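Local atomic coordinates of response regulator receiver (Brucella melitensis biovar Abortus, PDB entry 4G97), a protein that probably acts as a phosphorylation-switched response regulator of the bacterial general stress response, in which a sigma-factor-like domain captures an anti-sigma factor. Residues S4-P9 / S50-G55; G55-F60 / A103-N108. One frame throughout, in Å; residues are numbered along the deposited sequence.

How the interactions relate
From the N terminus, helix 3-7 leads into helices 11-22 and 25-41 before the chain returns at 50-55, where interaction 1 closes the first loop; most of the 40 intervening residues are helical. Interaction 2 opens where interaction 1 closes, at the shared Gly55, and spans an unmodelled region before helix 94-104 brings in 103-108. The two loops follow in series, neither nested nor crossing. Helix 52-64 is common to both: its first turn meets the N-terminal helix and its next turn the sigma-like domain. The contacts also touch directly, through a salt bridge from Arg53 to Glu105 and packing of Ile54 on Phe107.

Interaction 1: residues S4-P9 / S50-G55; sequences STRIAP and SSDRIG
At the capped N terminus of helix 52-64, in the sigma2-like region of PhyR, the carboxylate of Asp52 lies against the side chain of Arg6 from helix 3-7. The helices come close here, with the CA atoms of Ile7 and Asp52 6.3 Å apart. The ion pair is loose: Arg6 NE stands 3.7 Å from Asp52 OD1, a long salt bridge without a hydrogen bond. Tighter contact is made by the methylenes, since Asp52 OD2 lies 3.3 Å from Arg6 CD and 3.4 Å from Arg6 CB. The two side chains cross nearly at right angles. A bend at chi3 (-53°) swings NE round toward Asp52 OD1, and the guanidinium and carboxylate planes are 29° apart. Ser51 is the N-cap, its OG accepting an almost straight bond from Ile54 N at 3.3 Å. Asp52, in the first turn, places negative charge at the positive end of the helix dipole, which would be expected to favour its ionised form. Beside the polar pair, Ile7 CG2 approaches Asp52 O at 4.4 Å. Ile7 also packs on Leu36 and Leu39 of helix 25-41 and on Phe46, while Ile54 meets helix 109-116.

Interaction 2: residues G55-F60 / A103-N108; sequences GLYRLF and AVEGFN
Tyr57 on helix 52-64 and Glu105 in 103-108 have the nearest CA atoms, 10.1 Å apart, so the backbones stand well separated and long side chains bridge the gap. Gly106, with positive phi, turns the chain out of the helical path between Glu105 and Phe107, and both of these side chains set out toward Tyr57. The phenol reaches across to donate from Tyr57 OH to Glu105 OE1 at 2.6 Å, a short bond that meets the oxygen from above the carboxylate, 38° out of its plane. A bend at chi2 (-53°) brings the Glu105 carboxylate, with OE1, round to the hydroxyl. Glu105 CG passes 3.9 Å from Tyr57 CE2. Phe107 covers one face of the tyrosine in a T-shaped stack, with centroids 4.8 Å apart and planes at 78°. Its edge points into the phenol ring: Phe107 CE2 lies over the centre of the Tyr57 ring, 3.6 Å above its plane, and Phe107 CZ comes within 3.7 Å of Tyr57 CD1. The hydroxyl and the stack together fix the tyrosine at its end and over a face. All three residues are buried; the hydroxyl and the carboxylate have further partners, as does the carbonyl of Glu105. Arg16 of helix 11-22 forms a salt bridge with Glu105 OE1, as does Arg53 NH2, which also bonds to Tyr57 OH and Glu105 O; the two arginines would be expected to favour the ionised carboxylate. This edge-to-face pair beside a buried tyrosine-glutamate bond joins the sigma2-like helix to the turn leading into helix 109-116 of the sigma-like domain; both sequence families fall in the helix-turn-helix clan, consistent with the sigma-factor mimicry of the PhyR family.

Interaction 1: residues S4-P9 / S50-G55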
ATOM      1  N   SER A   4       4.350  21.037  14.164  1.00 57.15           N
ATOM      2  CA  SER A   4       3.052  20.357  14.100  1.00 56.57           C
ATOM      3  C   SER A   4       2.370  20.663  12.786  1.00 58.04           C
ATOM      4  O   SER A   4       1.995  19.730  12.078  1.00 58.64           O
ATOM      5  CB  SER A   4       2.163  20.782  15.268  1.00 57.56           C
ATOM      6  N   THR A   5       2.306  21.953  12.408  1.00 51.30           N
ATOM      7  CA  THR A   5       1.682  22.387  11.156  1.00 49.83           C
ATOM      8  C   THR A   5       2.575  22.156   9.927  1.00 50.06           C
ATOM      9  O   THR A   5       2.085  22.175   8.796  1.00 50.85           O
ATOM     10  CB  THR A   5       1.088  23.803  11.285  1.00 66.51           C
ATOM     11  OG1 THR A   5       2.096  24.783  11.055  1.00 69.05           O
ATOM     12  CG2 THR A   5       0.389  24.042  12.646  1.00 68.20           C
ATOM     13  N   ARG A   6       3.887  21.946  10.140  1.00 41.86           N
ATOM     14  CA  ARG A   6       4.812  21.641   9.059  1.00 39.55           C
ATOM     15  C   ARG A   6       4.624  20.164   8.675  1.00 39.37           C
ATOM     16  O   ARG A   6       4.634  19.833   7.489  1.00 39.55           O
ATOM     17  CB  ARG A   6       6.273  21.913   9.479  1.00 38.45           C
ATOM     18  CG  ARG A   6       6.657  23.413   9.477  1.00 46.56           C
ATOM     19  CD  ARG A   6       8.158  23.695   9.459  1.00 50.79           C
ATOM     20  NE  ARG A   6       8.905  23.021  10.523  1.00 55.34           N
ATOM     21  CZ  ARG A   6       9.369  23.618  11.618  1.00 75.48           C
ATOM     22  NH1 ARG A   6       9.178  24.922  11.806  1.00 75.79           N
ATOM     23  NH2 ARG A   6      10.025  22.921  12.532  1.00 47.67           N
ATOM     24  N   ILE A   7       4.452  19.288   9.688  1.00 32.98           N
ATOM     25  CA  ILE A   7       4.325  17.845   9.483  1.00 33.53           C
ATOM     26  C   ILE A   7       2.906  17.300   9.265  1.00 38.00           C
ATOM     27  O   ILE A   7       2.745  16.330   8.516  1.00 35.89           O
ATOM     28  CB  ILE A   7       5.182  16.996  10.460  1.00 37.02           C
ATOM     29  CG1 ILE A   7       4.672  17.046  11.889  1.00 37.20           C
ATOM     30  CG2 ILE A   7       6.685  17.301  10.357  1.00 37.46           C
ATOM     31  CD1 ILE A   7       4.023  15.775  12.304  1.00 51.65           C
ATOM     32  N   ALA A   8       1.878  17.926   9.890  1.00 36.53           N
ATOM     33  CA  ALA A   8       0.473  17.492   9.764  1.00 36.77           C
ATOM     34  C   ALA A   8       0.036  17.140   8.327  1.00 40.75           C
ATOM     35  O   ALA A   8      -0.573  16.079   8.168  1.00 41.28           O
ATOM     36  CB  ALA A   8      -0.480  18.509  10.380  1.00 37.42           C
ATOM     37  N   PRO A   9       0.374  17.921   7.259  1.00 36.95           N
ATOM     38  CA  PRO A   9      -0.066  17.521   5.908  1.00 35.99           C
ATOM     39  C   PRO A   9       0.551  16.236   5.383  1.00 36.78           C
ATOM     40  O   PRO A   9       0.026  15.677   4.416  1.00 35.86           O
ATOM     41  CB  PRO A   9       0.354  18.704   5.025  1.00 37.78           C
ATOM     42  CG  PRO A   9       0.564  19.830   5.954  1.00 42.54           C
ATOM     43  CD  PRO A   9       1.079  19.220   7.206  1.00 38.22           C
ATOM     44  N   SER A  50      16.255  17.830   3.935  1.00 39.28           N
ATOM     45  CA  SER A  50      15.983  18.743   2.806  1.00 38.98           C
ATOM     46  C   SER A  50      14.564  19.314   2.805  1.00 41.84           C
ATOM     47  O   SER A  50      14.331  20.385   2.226  1.00 41.85           O
ATOM     48  CB  SER A  50      16.225  18.038   1.474  1.00 42.47           C
ATOM     49  OG  SER A  50      17.211  17.033   1.623  1.00 53.81           O
ATOM     50  N   SER A  51      13.601  18.559   3.358  1.00 37.31           N
ATOM     51  CA  SER A  51      12.204  18.990   3.462  1.00 36.47           C
ATOM     52  C   SER A  51      11.567  18.383   4.703  1.00 39.43           C
ATOM     53  O   SER A  51      12.075  17.398   5.260  1.00 38.37           O
ATOM     54  CB  SER A  51      11.410  18.635   2.203  1.00 38.72           C
ATOM     55  OG  SER A  51      11.037  17.268   2.222  1.00 45.28           O
ATOM     56  N   ASP A  52      10.439  18.970   5.127  1.00 35.13           N
ATOM     57  CA  ASP A  52       9.701  18.499   6.282  1.00 34.38           C
ATOM     58  C   ASP A  52       9.204  17.051   6.055  1.00 36.01           C
ATOM     59  O   ASP A  52       9.292  16.243   6.976  1.00 34.86           O
ATOM     60  CB  ASP A  52       8.551  19.470   6.583  1.00 35.85           C
ATOM     61  CG  ASP A  52       9.009  20.861   7.017  1.00 44.30           C
ATOM     62  OD1 ASP A  52      10.050  20.960   7.716  1.00 44.47           O
ATOM     63  OD2 ASP A  52       8.299  21.835   6.715  1.00 48.64           O
ATOM     64  N   ARG A  53       8.775  16.716   4.814  1.00 33.39           N
ATOM     65  CA  ARG A  53       8.279  15.374   4.442  1.00 33.64           C
ATOM     66  C   ARG A  53       9.365  14.328   4.606  1.00 37.33           C
ATOM     67  O   ARG A  53       9.140  13.319   5.273  1.00 36.05           O
ATOM     68  CB  ARG A  53       7.714  15.340   3.009  1.00 33.29           C
ATOM     69  CG  ARG A  53       6.760  14.146   2.774  1.00 33.22           C
ATOM     70  CD  ARG A  53       6.303  13.953   1.330  1.00 33.30           C
ATOM     71  NE  ARG A  53       5.587  12.675   1.184  1.00 41.45           N
ATOM     72  CZ  ARG A  53       5.614  11.896   0.107  1.00 53.72           C
ATOM     73  NH1 ARG A  53       6.310  12.260  -0.969  1.00 38.82           N
ATOM     74  NH2 ARG A  53       4.948  10.741   0.097  1.00 29.83           N
ATOM     75  N   ILE A  54      10.565  14.596   4.028  1.00 35.31           N
ATOM     76  CA  ILE A  54      11.759  13.746   4.127  1.00 34.99           C
ATOM     77  C   ILE A  54      12.134  13.538   5.600  1.00 38.46           C
ATOM     78  O   ILE A  54      12.326  12.396   6.009  1.00 38.24           O
ATOM     79  CB  ILE A  54      12.934  14.255   3.226  1.00 37.71           C
ATOM     80  CG1 ILE A  54      12.502  14.303   1.746  1.00 38.46           C
ATOM     81  CG2 ILE A  54      14.215  13.397   3.398  1.00 37.78           C
ATOM     82  CD1 ILE A  54      13.431  15.105   0.792  1.00 42.63           C
ATOM     83  N   GLY A  55      12.175  14.627   6.382  1.00 35.70           N
ATOM     84  CA  GLY A  55      12.458  14.583   7.820  1.00 34.63           C
ATOM     85  C   GLY A  55      11.456  13.749   8.611  1.00 36.06           C
ATOM     86  O   GLY A  55      11.831  13.051   9.564  1.00 33.94           O
TER

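Interaction 2: residues G55-F60 / A103-N108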
ATOM      1  N   GLY A  55      12.175  14.627   6.382  1.00 35.70           N
ATOM      2  CA  GLY A  55      12.458  14.583   7.820  1.00 34.63           C
ATOM      3  C   GLY A  55      11.456  13.749   8.611  1.00 36.06           C
ATOM      4  O   GLY A  55      11.831  13.051   9.564  1.00 33.94           O
ATOM      5  N   LEU A  56      10.164  13.810   8.217  1.00 31.36           N
ATOM      6  CA  LEU A  56       9.133  13.021   8.883  1.00 30.47           C
ATOM      7  C   LEU A  56       9.339  11.526   8.598  1.00 33.03           C
ATOM      8  O   LEU A  56       9.297  10.732   9.530  1.00 31.03           O
ATOM      9  CB  LEU A  56       7.719  13.477   8.469  1.00 30.37           C
ATOM     10  CG  LEU A  56       6.512  12.753   9.096  1.00 34.34           C
ATOM     11  CD1 LEU A  56       6.476  12.907  10.620  1.00 33.86           C
ATOM     12  CD2 LEU A  56       5.204  13.255   8.521  1.00 33.45           C
ATOM     13  N   TYR A  57       9.567  11.154   7.320  1.00 30.44           N
ATOM     14  CA  TYR A  57       9.769   9.760   6.901  1.00 29.73           C
ATOM     15  C   TYR A  57      11.064   9.188   7.459  1.00 35.05           C
ATOM     16  O   TYR A  57      11.096   8.006   7.830  1.00 33.15           O
ATOM     17  CB  TYR A  57       9.773   9.659   5.382  1.00 28.87           C
ATOM     18  CG  TYR A  57       8.399   9.538   4.766  1.00 27.26           C
ATOM     19  CD1 TYR A  57       7.548  10.635   4.692  1.00 29.04           C
ATOM     20  CD2 TYR A  57       7.951   8.324   4.247  1.00 26.00           C
ATOM     21  CE1 TYR A  57       6.293  10.536   4.091  1.00 29.55           C
ATOM     22  CE2 TYR A  57       6.705   8.215   3.642  1.00 24.89           C
ATOM     23  CZ  TYR A  57       5.892   9.329   3.537  1.00 31.34           C
ATOM     24  OH  TYR A  57       4.675   9.227   2.918  1.00 32.05           O
ATOM     25  N   ARG A  58      12.129  10.037   7.534  1.00 33.47           N
ATOM     26  CA  ARG A  58      13.444   9.703   8.119  1.00 33.33           C
ATOM     27  C   ARG A  58      13.293   9.362   9.605  1.00 38.00           C
ATOM     28  O   ARG A  58      13.800   8.338  10.063  1.00 37.56           O
ATOM     29  CB  ARG A  58      14.442  10.871   7.920  1.00 34.38           C
ATOM     30  CG  ARG A  58      15.858  10.511   8.329  1.00 42.15           C
ATOM     31  CD  ARG A  58      16.833  11.551   7.866  1.00 51.98           C
ATOM     32  NE  ARG A  58      18.084  11.437   8.606  1.00 61.17           N
ATOM     33  CZ  ARG A  58      19.064  12.331   8.568  1.00 73.23           C
ATOM     34  NH1 ARG A  58      18.948  13.424   7.818  1.00 55.62           N
ATOM     35  NH2 ARG A  58      20.167  12.145   9.280  1.00 57.83           N
ATOM     36  N   LEU A  59      12.558  10.201  10.355  1.00 36.48           N
ATOM     37  CA  LEU A  59      12.265   9.951  11.764  1.00 36.02           C
ATOM     38  C   LEU A  59      11.517   8.631  11.889  1.00 39.34           C
ATOM     39  O   LEU A  59      11.903   7.791  12.709  1.00 38.93           O
ATOM     40  CB  LEU A  59      11.424  11.101  12.332  1.00 36.29           C
ATOM     41  CG  LEU A  59      10.932  10.988  13.774  1.00 41.06           C
ATOM     42  CD1 LEU A  59      12.090  10.889  14.753  1.00 41.26           C
ATOM     43  CD2 LEU A  59      10.085  12.196  14.123  1.00 43.93           C
ATOM     44  N   PHE A  60      10.458   8.425  11.058  1.00 35.20           N
ATOM     45  CA  PHE A  60       9.707   7.164  11.076  1.00 33.83           C
ATOM     46  C   PHE A  60      10.651   5.974  10.846  1.00 36.81           C
ATOM     47  O   PHE A  60      10.648   5.049  11.652  1.00 37.12           O
ATOM     48  CB  PHE A  60       8.565   7.173  10.037  1.00 35.00           C
ATOM     49  CG  PHE A  60       7.801   5.868   9.996  1.00 35.14           C
ATOM     50  CD1 PHE A  60       8.230   4.816   9.190  1.00 35.90           C
ATOM     51  CD2 PHE A  60       6.688   5.667  10.812  1.00 35.84           C
ATOM     52  CE1 PHE A  60       7.556   3.598   9.189  1.00 36.09           C
ATOM     53  CE2 PHE A  60       6.000   4.458  10.790  1.00 37.19           C
ATOM     54  CZ  PHE A  60       6.447   3.426   9.989  1.00 34.94           C
ATOM     55  N   ALA A 103       8.386   3.839  -5.641  1.00 36.88           N
ATOM     56  CA  ALA A 103       7.200   3.404  -6.405  1.00 36.28           C
ATOM     57  C   ALA A 103       5.890   3.816  -5.796  1.00 37.58           C
ATOM     58  O   ALA A 103       4.978   4.180  -6.537  1.00 38.77           O
ATOM     59  CB  ALA A 103       7.214   1.904  -6.609  1.00 37.22           C
ATOM     60  N   VAL A 104       5.762   3.766  -4.459  1.00 31.01           N
ATOM     61  CA  VAL A 104       4.479   4.165  -3.857  1.00 28.71           C
ATOM     62  C   VAL A 104       4.501   5.601  -3.351  1.00 32.99           C
ATOM     63  O   VAL A 104       3.540   6.332  -3.566  1.00 33.72           O
ATOM     64  CB  VAL A 104       4.024   3.179  -2.750  1.00 29.60           C
ATOM     65  CG1 VAL A 104       2.665   3.576  -2.159  1.00 27.65           C
ATOM     66  CG2 VAL A 104       4.005   1.738  -3.258  1.00 28.51           C
ATOM     67  N   GLU A 105       5.547   5.975  -2.618  1.00 28.88           N
ATOM     68  CA  GLU A 105       5.619   7.274  -1.949  1.00 29.31           C
ATOM     69  C   GLU A 105       5.956   8.516  -2.787  1.00 36.17           C
ATOM     70  O   GLU A 105       5.771   9.637  -2.313  1.00 36.85           O
ATOM     71  CB  GLU A 105       6.396   7.186  -0.614  1.00 30.03           C
ATOM     72  CG  GLU A 105       5.759   6.228   0.399  1.00 33.49           C
ATOM     73  CD  GLU A 105       4.285   6.468   0.700  1.00 40.31           C
ATOM     74  OE1 GLU A 105       3.916   7.623   1.008  1.00 27.99           O
ATOM     75  OE2 GLU A 105       3.489   5.509   0.589  1.00 34.80           O
ATOM     76  N   GLY A 106       6.386   8.320  -4.019  1.00 34.60           N
ATOM     77  CA  GLY A 106       6.698   9.438  -4.907  1.00 35.93           C
ATOM     78  C   GLY A 106       8.000  10.187  -4.665  1.00 40.82           C
ATOM     79  O   GLY A 106       8.167  11.297  -5.184  1.00 43.33           O
ATOM     80  N   PHE A 107       8.934   9.608  -3.902  1.00 35.59           N
ATOM     81  CA  PHE A 107      10.252  10.201  -3.662  1.00 35.39           C
ATOM     82  C   PHE A 107      11.208   9.789  -4.786  1.00 43.02           C
ATOM     83  O   PHE A 107      11.165   8.643  -5.235  1.00 41.25           O
ATOM     84  CB  PHE A 107      10.864   9.726  -2.323  1.00 36.28           C
ATOM     85  CG  PHE A 107      10.155  10.194  -1.069  1.00 36.70           C
ATOM     86  CD1 PHE A 107      10.241  11.522  -0.654  1.00 37.90           C
ATOM     87  CD2 PHE A 107       9.416   9.301  -0.290  1.00 36.24           C
ATOM     88  CE1 PHE A 107       9.569  11.955   0.506  1.00 38.39           C
ATOM     89  CE2 PHE A 107       8.729   9.740   0.854  1.00 37.18           C
ATOM     90  CZ  PHE A 107       8.817  11.060   1.251  1.00 35.65           C
ATOM     91  N   ASN A 108      12.116  10.699  -5.210  1.00 42.17           N
ATOM     92  CA  ASN A 108      13.139  10.299  -6.179  1.00 41.97           C
ATOM     93  C   ASN A 108      14.168   9.515  -5.360  1.00 46.78           C
ATOM     94  O   ASN A 108      14.090   9.522  -4.120  1.00 44.96           O
ATOM     95  CB  ASN A 108      13.762  11.498  -6.928  1.00 42.60           C
ATOM     96  CG  ASN A 108      14.431  12.563  -6.084  1.00 60.09           C
ATOM     97  OD1 ASN A 108      15.325  12.300  -5.262  1.00 52.09           O
ATOM     98  ND2 ASN A 108      14.087  13.810  -6.361  1.00 55.64           N
TER